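Local coordinates for protein putative methyltransferase (Emericella variicolor, PDB 7DMB) that probably transfers methyl groups from S-adenosylmethionine as a trans-acting methyltransferase of calbistrin biosynthesis, and binds S-adenosyl-L-homocysteine, at residues 26-38 and 358-370. Sequence-based numbering, arbitrary orientation.
Sequences LSNWQTVDLQWTP and FEGLHAVGLDSEP
Trp-29 lays its indole over Leu-361, the two side chains crossing at about a right angle; CG beside the backbone N and anti to the carbonyl carbon (chi1 -53°) puts the ring there. CD1 of Leu-361 sits 3.5 Å from the centroid of the six-membered ring, almost on its normal, a CH-pi contact, while CB of Leu-361 lies against the pyrrole part, 3.6 Å from Trp-29 NE1. Asn-28 CB lies over the rim of the opposite indole face. Trp-29 CB packs 3.9 Å from Val-364 CG2, and the backbone of Trp-29 itself accepts a bond, Val-364 N to Trp-29 O (3.0 Å), on a lone pair in the carbonyl plane.

His-362 starts out away from 26-38 but swings back: CG stands anti to its own N (chi1 -174°), and NE2 accepts the N-H of Asp-33 in the ring plane, nearly straight at 2.9 Å and 176°. This bond indicates that NE2 carries no proton; Phe-307 meets the imidazole edge-to-face. Beside the histidine, methyl CG2 of Val-32 touches Ala-363 CB at 3.6 Å. A water within hydrogen-bonding distance of Asn-28 O and His-362 O links the segments. At the other end of the contact Leu-26 CD2 packs on Leu-366 CG.

A classic beta bulge sets His-362 and Ala-363 together opposite Leu-379 of the neighbouring strand. The N-terminal segment thus covers outermost strand 358-366 of the seven-stranded, 3-2-1-4-5-7-6 sheet characteristic of Rossmann-like class I methyltransferases, away from the S-adenosyl-L-homocysteine site.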
ATOM      1  N   LEU A  26       9.459  13.815 -12.198  1.00 25.45           N
ATOM      2  CA  LEU A  26      10.169  12.570 -11.888  1.00 33.79           C
ATOM      3  C   LEU A  26      11.437  12.322 -12.750  1.00 30.41           C
ATOM      4  O   LEU A  26      11.973  11.204 -12.774  1.00 22.77           O
ATOM      5  CB  LEU A  26       9.210  11.381 -12.040  1.00 29.29           C
ATOM      6  CG  LEU A  26       8.441  10.830 -10.834  1.00 25.32           C
ATOM      7  CD1 LEU A  26       7.919  11.942  -9.933  1.00 28.76           C
ATOM      8  CD2 LEU A  26       7.296   9.917 -11.314  1.00 21.31           C
ATOM      9  N   SER A  27      11.927  13.363 -13.438  1.00 31.41           N
ATOM     10  CA  SER A  27      12.936  13.139 -14.475  1.00 31.48           C
ATOM     11  C   SER A  27      14.329  12.831 -13.918  1.00 28.18           C
ATOM     12  O   SER A  27      15.173  12.302 -14.652  1.00 26.29           O
ATOM     13  CB  SER A  27      12.991  14.348 -15.431  1.00 40.29           C
ATOM     14  OG  SER A  27      13.115  15.589 -14.738  1.00 38.59           O
ATOM     15  N   ASN A  28      14.596  13.104 -12.648  1.00 26.94           N
ATOM     16  CA  ASN A  28      15.908  12.717 -12.138  1.00 25.97           C
ATOM     17  C   ASN A  28      15.958  11.281 -11.631  1.00 25.75           C
ATOM     18  O   ASN A  28      17.034  10.824 -11.229  1.00 25.09           O
ATOM     19  CB  ASN A  28      16.353  13.665 -11.024  1.00 22.57           C
ATOM     20  CG  ASN A  28      16.633  15.067 -11.538  1.00 28.16           C
ATOM     21  OD1 ASN A  28      16.029  16.028 -11.075  1.00 33.28           O
ATOM     22  ND2 ASN A  28      17.523  15.186 -12.518  1.00 26.26           N
ATOM     23  N   TRP A  29      14.847  10.548 -11.661  1.00 21.66           N
ATOM     24  CA  TRP A  29      14.777   9.222 -11.057  1.00 18.95           C
ATOM     25  C   TRP A  29      14.372   8.174 -12.075  1.00 19.43           C
ATOM     26  O   TRP A  29      13.587   7.260 -11.790  1.00 13.11           O
ATOM     27  CB  TRP A  29      13.818   9.237  -9.873  1.00 17.97           C
ATOM     28  CG  TRP A  29      14.157  10.311  -8.885  1.00 19.30           C
ATOM     29  CD1 TRP A  29      15.385  10.573  -8.353  1.00 16.57           C
ATOM     30  CD2 TRP A  29      13.254  11.275  -8.314  1.00 18.89           C
ATOM     31  NE1 TRP A  29      15.305  11.630  -7.469  1.00 20.11           N
ATOM     32  CE2 TRP A  29      14.007  12.078  -7.425  1.00 18.29           C
ATOM     33  CE3 TRP A  29      11.887  11.529  -8.461  1.00 19.30           C
ATOM     34  CZ2 TRP A  29      13.438  13.126  -6.687  1.00 14.19           C
ATOM     35  CZ3 TRP A  29      11.315  12.572  -7.720  1.00 18.02           C
ATOM     36  CH2 TRP A  29      12.101  13.359  -6.849  1.00 18.42           C
ATOM     37  N   GLN A  30      14.920   8.285 -13.280  1.00 19.42           N
ATOM     38  CA  GLN A  30      14.481   7.455 -14.388  1.00 19.59           C
ATOM     39  C   GLN A  30      15.419   6.285 -14.685  1.00 18.52           C
ATOM     40  O   GLN A  30      15.190   5.571 -15.662  1.00 19.98           O
ATOM     41  CB  GLN A  30      14.303   8.318 -15.637  1.00 22.15           C
ATOM     42  CG  GLN A  30      13.135   9.285 -15.545  1.00 27.91           C
ATOM     43  CD  GLN A  30      11.820   8.571 -15.293  1.00 35.33           C
ATOM     44  OE1 GLN A  30      11.251   8.657 -14.202  1.00 35.45           O
ATOM     45  NE2 GLN A  30      11.345   7.837 -16.295  1.00 34.32           N
ATOM     46  N   THR A  31      16.467   6.068 -13.883  1.00 18.19           N
ATOM     47  CA  THR A  31      17.386   4.958 -14.125  1.00 20.22           C
ATOM     48  C   THR A  31      17.783   4.276 -12.820  1.00 19.65           C
ATOM     49  O   THR A  31      17.802   4.894 -11.751  1.00 17.60           O
ATOM     50  CB  THR A  31      18.677   5.394 -14.844  1.00 20.07           C
ATOM     51  OG1 THR A  31      19.545   6.046 -13.905  1.00 21.43           O
ATOM     52  CG2 THR A  31      18.390   6.320 -16.023  1.00 18.28           C
ATOM     53  N   VAL A  32      18.132   2.994 -12.926  1.00 19.46           N
ATOM     54  CA  VAL A  32      18.594   2.190 -11.797  1.00 15.35           C
ATOM     55  C   VAL A  32      20.041   1.797 -12.055  1.00 17.85           C
ATOM     56  O   VAL A  32      20.348   1.219 -13.104  1.00 18.95           O
ATOM     57  CB  VAL A  32      17.729   0.933 -11.607  1.00 17.05           C
ATOM     58  CG1 VAL A  32      18.394  -0.034 -10.625  1.00 16.43           C
ATOM     59  CG2 VAL A  32      16.318   1.290 -11.166  1.00 17.12           C
ATOM     60  N   ASP A  33      20.927   2.098 -11.100  1.00 15.61           N
ATOM     61  CA  ASP A  33      22.341   1.703 -11.172  1.00 21.64           C
ATOM     62  C   ASP A  33      22.749   1.078  -9.836  1.00 16.65           C
ATOM     63  O   ASP A  33      23.147   1.780  -8.900  1.00 20.45           O
ATOM     64  CB  ASP A  33      23.233   2.888 -11.531  1.00 19.93           C
ATOM     65  CG  ASP A  33      24.613   2.450 -11.999  1.00 22.56           C
ATOM     66  OD1 ASP A  33      24.889   1.238 -11.960  1.00 23.89           O
ATOM     67  OD2 ASP A  33      25.419   3.308 -12.406  1.00 28.09           O
ATOM     68  N   LEU A  34      22.650  -0.252  -9.755  1.00 17.42           N
ATOM     69  CA  LEU A  34      22.826  -0.936  -8.477  1.00 17.04           C
ATOM     70  C   LEU A  34      24.244  -0.801  -7.930  1.00 18.36           C
ATOM     71  O   LEU A  34      24.425  -0.733  -6.708  1.00 17.32           O
ATOM     72  CB  LEU A  34      22.448  -2.408  -8.623  1.00 19.07           C
ATOM     73  CG  LEU A  34      20.991  -2.648  -9.021  1.00 16.75           C
ATOM     74  CD1 LEU A  34      20.766  -4.113  -9.292  1.00 17.75           C
ATOM     75  CD2 LEU A  34      20.050  -2.158  -7.916  1.00 16.39           C
ATOM     76  N   GLN A  35      25.254  -0.764  -8.804  1.00 22.04           N
ATOM     77  CA  GLN A  35      26.652  -0.567  -8.396  1.00 23.79           C
ATOM     78  C   GLN A  35      27.114  -1.612  -7.369  1.00 20.39           C
ATOM     79  O   GLN A  35      27.815  -1.297  -6.408  1.00 18.76           O
ATOM     80  CB  GLN A  35      26.866   0.858  -7.870  1.00 23.98           C
ATOM     81  CG  GLN A  35      26.765   1.944  -8.950  1.00 24.08           C
ATOM     82  CD  GLN A  35      26.709   3.345  -8.371  1.00 29.22           C
ATOM     83  OE1 GLN A  35      27.144   3.583  -7.246  1.00 33.62           O
ATOM     84  NE2 GLN A  35      26.165   4.287  -9.143  1.00 35.63           N
ATOM     85  N   TRP A  36      26.708  -2.866  -7.568  1.00 22.79           N
ATOM     86  CA  TRP A  36      27.129  -3.970  -6.704  1.00 22.92           C
ATOM     87  C   TRP A  36      28.282  -4.780  -7.286  1.00 24.54           C
ATOM     88  O   TRP A  36      28.914  -5.556  -6.561  1.00 20.39           O
ATOM     89  CB  TRP A  36      25.950  -4.916  -6.440  1.00 16.04           C
ATOM     90  CG  TRP A  36      24.894  -4.376  -5.493  1.00 20.50           C
ATOM     91  CD1 TRP A  36      24.998  -3.290  -4.665  1.00 20.90           C
ATOM     92  CD2 TRP A  36      23.580  -4.908  -5.286  1.00 20.00           C
ATOM     93  NE1 TRP A  36      23.836  -3.118  -3.957  1.00 19.60           N
ATOM     94  CE2 TRP A  36      22.946  -4.094  -4.322  1.00 20.68           C
ATOM     95  CE3 TRP A  36      22.878  -5.996  -5.822  1.00 17.06           C
ATOM     96  CZ2 TRP A  36      21.644  -4.333  -3.884  1.00 18.31           C
ATOM     97  CZ3 TRP A  36      21.592  -6.236  -5.385  1.00 15.25           C
ATOM     98  CH2 TRP A  36      20.987  -5.408  -4.419  1.00 17.02           C
ATOM     99  N   THR A  37      28.537  -4.642  -8.576  1.00 28.68           N
ATOM    100  CA  THR A  37      29.621  -5.298  -9.285  1.00 30.90           C
ATOM    101  C   THR A  37      30.213  -4.262 -10.222  1.00 36.76           C
ATOM    102  O   THR A  37      29.573  -3.243 -10.506  1.00 34.14           O
ATOM    103  CB  THR A  37      29.123  -6.509 -10.085  1.00 24.56           C
ATOM    104  OG1 THR A  37      28.034  -6.098 -10.920  1.00 34.67           O
ATOM    105  CG2 THR A  37      28.661  -7.621  -9.158  1.00 27.35           C
ATOM    106  N   PRO A  38      31.432  -4.481 -10.718  1.00 39.22           N
ATOM    107  CA  PRO A  38      31.946  -3.582 -11.761  1.00 39.23           C
ATOM    108  C   PRO A  38      31.098  -3.612 -13.025  1.00 40.72           C
ATOM    109  O   PRO A  38      31.186  -2.681 -13.835  1.00 38.38           O
ATOM    110  CB  PRO A  38      33.370  -4.098 -12.014  1.00 44.63           C
ATOM    111  CG  PRO A  38      33.387  -5.492 -11.483  1.00 38.12           C
ATOM    112  CD  PRO A  38      32.412  -5.516 -10.342  1.00 37.41           C
ATOM    113  N   PHE A 358      19.810   8.428   3.244  1.00 19.40           N
ATOM    114  CA  PHE A 358      19.789   7.890   1.892  1.00 18.44           C
ATOM    115  C   PHE A 358      20.153   9.005   0.909  1.00 17.55           C
ATOM    116  O   PHE A 358      20.102  10.184   1.246  1.00 16.37           O
ATOM    117  CB  PHE A 358      18.409   7.308   1.549  1.00 20.35           C
ATOM    118  CG  PHE A 358      18.004   6.130   2.402  1.00 13.16           C
ATOM    119  CD1 PHE A 358      18.139   4.836   1.923  1.00 12.68           C
ATOM    120  CD2 PHE A 358      17.453   6.322   3.659  1.00 12.81           C
ATOM    121  CE1 PHE A 358      17.747   3.744   2.697  1.00 13.88           C
ATOM    122  CE2 PHE A 358      17.057   5.241   4.442  1.00 14.29           C
ATOM    123  CZ  PHE A 358      17.201   3.953   3.964  1.00 12.73           C
ATOM    124  N   GLU A 359      20.530   8.617  -0.316  1.00 17.78           N
ATOM    125  CA  GLU A 359      20.809   9.566  -1.396  1.00 18.21           C
ATOM    126  C   GLU A 359      19.519  10.111  -2.004  1.00 20.95           C
ATOM    127  O   GLU A 359      19.400  10.203  -3.228  1.00 25.56           O
ATOM    128  CB  GLU A 359      21.648   8.917  -2.503  1.00 16.08           C
ATOM    129  CG  GLU A 359      22.934   8.239  -2.046  1.00 19.32           C
ATOM    130  CD  GLU A 359      23.703   7.580  -3.202  1.00 28.44           C
ATOM    131  OE1 GLU A 359      24.910   7.277  -3.022  1.00 27.19           O
ATOM    132  OE2 GLU A 359      23.101   7.360  -4.288  1.00 25.36           O
ATOM    133  N   GLY A 360      18.543  10.457  -1.171  1.00 22.87           N
ATOM    134  CA  GLY A 360      17.256  10.739  -1.760  1.00 13.54           C
ATOM    135  C   GLY A 360      16.745   9.532  -2.528  1.00 20.39           C
ATOM    136  O   GLY A 360      17.181   8.380  -2.342  1.00 20.33           O
ATOM    137  N   LEU A 361      15.801   9.814  -3.420  1.00 17.73           N
ATOM    138  CA  LEU A 361      15.315   8.785  -4.323  1.00 18.08           C
ATOM    139  C   LEU A 361      16.394   8.409  -5.334  1.00 14.69           C
ATOM    140  O   LEU A 361      17.242   9.220  -5.709  1.00 17.84           O
ATOM    141  CB  LEU A 361      14.049   9.264  -5.052  1.00 17.48           C
ATOM    142  CG  LEU A 361      12.725   9.307  -4.284  1.00 15.83           C
ATOM    143  CD1 LEU A 361      11.658  10.017  -5.110  1.00 13.28           C
ATOM    144  CD2 LEU A 361      12.259   7.895  -3.911  1.00 14.62           C
ATOM    145  N   HIS A 362      16.362   7.151  -5.768  1.00 15.04           N
ATOM    146  CA  HIS A 362      17.224   6.662  -6.835  1.00 13.49           C
ATOM    147  C   HIS A 362      16.438   6.516  -8.131  1.00 15.43           C
ATOM    148  O   HIS A 362      16.799   7.100  -9.153  1.00 19.66           O
ATOM    149  CB  HIS A 362      17.858   5.325  -6.405  1.00 18.49           C
ATOM    150  CG  HIS A 362      18.873   4.784  -7.358  1.00 16.18           C
ATOM    151  ND1 HIS A 362      20.197   5.171  -7.332  1.00 23.64           N
ATOM    152  CD2 HIS A 362      18.772   3.849  -8.330  1.00 15.90           C
ATOM    153  CE1 HIS A 362      20.864   4.507  -8.262  1.00 20.65           C
ATOM    154  NE2 HIS A 362      20.021   3.704  -8.886  1.00 21.16           N
ATOM    155  N   ALA A 363      15.346   5.755  -8.097  1.00 17.10           N
ATOM    156  CA  ALA A 363      14.464   5.570  -9.239  1.00 14.49           C
ATOM    157  C   ALA A 363      13.024   5.519  -8.742  1.00 14.33           C
ATOM    158  O   ALA A 363      12.763   5.140  -7.596  1.00 14.10           O
ATOM    159  CB  ALA A 363      14.802   4.290 -10.013  1.00 15.92           C
ATOM    160  N   VAL A 364      12.089   5.947  -9.590  1.00 15.04           N
ATOM    161  CA  VAL A 364      10.662   5.882  -9.266  1.00 16.46           C
ATOM    162  C   VAL A 364       9.895   5.469 -10.511  1.00 14.79           C
ATOM    163  O   VAL A 364      10.114   6.016 -11.598  1.00 16.19           O
ATOM    164  CB  VAL A 364      10.084   7.203  -8.722  1.00 15.10           C
ATOM    165  CG1 VAL A 364       8.689   6.952  -8.182  1.00 13.05           C
ATOM    166  CG2 VAL A 364      10.929   7.757  -7.636  1.00 14.46           C
ATOM    167  N   GLY A 365       8.997   4.506 -10.349  1.00 13.08           N
ATOM    168  CA  GLY A 365       8.030   4.168 -11.372  1.00 17.99           C
ATOM    169  C   GLY A 365       6.629   4.099 -10.794  1.00 21.26           C
ATOM    170  O   GLY A 365       6.405   3.471  -9.753  1.00 22.48           O
ATOM    171  N   LEU A 366       5.673   4.732 -11.455  1.00 15.03           N
ATOM    172  CA  LEU A 366       4.309   4.729 -10.963  1.00 17.48           C
ATOM    173  C   LEU A 366       3.558   3.528 -11.531  1.00 16.70           C
ATOM    174  O   LEU A 366       3.911   2.982 -12.576  1.00 19.66           O
ATOM    175  CB  LEU A 366       3.600   6.038 -11.327  1.00 16.23           C
ATOM    176  CG  LEU A 366       4.299   7.340 -10.916  1.00 16.35           C
ATOM    177  CD1 LEU A 366       3.470   8.554 -11.324  1.00 19.44           C
ATOM    178  CD2 LEU A 366       4.622   7.391  -9.415  1.00 16.40           C
ATOM    179  N   ASP A 367       2.523   3.108 -10.820  1.00 17.05           N
ATOM    180  CA  ASP A 367       1.725   1.971 -11.254  1.00 15.75           C
ATOM    181  C   ASP A 367       0.668   2.346 -12.300  1.00 17.15           C
ATOM    182  O   ASP A 367      -0.190   1.518 -12.631  1.00 17.66           O
ATOM    183  CB  ASP A 367       1.082   1.302 -10.036  1.00 12.47           C
ATOM    184  CG  ASP A 367      -0.036   2.130  -9.403  1.00 15.37           C
ATOM    185  OD1 ASP A 367      -0.349   3.268  -9.862  1.00 13.03           O
ATOM    186  OD2 ASP A 367      -0.611   1.611  -8.415  1.00 15.72           O
ATOM    187  N   SER A 368       0.718   3.574 -12.808  1.00 18.25           N
ATOM    188  CA  SER A 368      -0.172   4.107 -13.833  1.00 19.12           C
ATOM    189  C   SER A 368       0.424   5.414 -14.327  1.00 20.28           C
ATOM    190  O   SER A 368       1.188   6.062 -13.613  1.00 19.16           O
ATOM    191  CB  SER A 368      -1.587   4.355 -13.299  1.00 18.46           C
ATOM    192  OG  SER A 368      -2.472   4.588 -14.379  1.00 24.29           O
ATOM    193  N   GLU A 369       0.052   5.804 -15.543  1.00 23.40           N
ATOM    194  CA  GLU A 369       0.427   7.130 -16.031  1.00 28.31           C
ATOM    195  C   GLU A 369      -0.258   8.197 -15.180  1.00 23.94           C
ATOM    196  O   GLU A 369      -1.462   8.086 -14.907  1.00 23.87           O
ATOM    197  CB  GLU A 369       0.046   7.323 -17.501  1.00 26.99           C
ATOM    198  CG  GLU A 369       0.249   6.116 -18.395  1.00 32.08           C
ATOM    199  CD  GLU A 369      -0.963   5.193 -18.400  1.00 42.77           C
ATOM    200  OE1 GLU A 369      -0.916   4.124 -17.737  1.00 36.96           O
ATOM    201  OE2 GLU A 369      -1.974   5.550 -19.050  1.00 46.88           O
ATOM    202  N   PRO A 370       0.460   9.229 -14.748  1.00 19.82           N
ATOM    203  CA  PRO A 370      -0.142  10.265 -13.914  1.00 24.13           C
ATOM    204  C   PRO A 370      -1.277  10.953 -14.652  1.00 17.24           C
ATOM    205  O   PRO A 370      -1.315  10.943 -15.888  1.00 21.46           O
ATOM    206  CB  PRO A 370       1.027  11.232 -13.656  1.00 24.07           C
ATOM    207  CG  PRO A 370       2.256  10.501 -14.065  1.00 21.11           C
ATOM    208  CD  PRO A 370       1.842   9.563 -15.132  1.00 23.74           C
TER
HETATM  209  O   HOH W   1      17.959   8.135 -11.772  1.00 24.77           O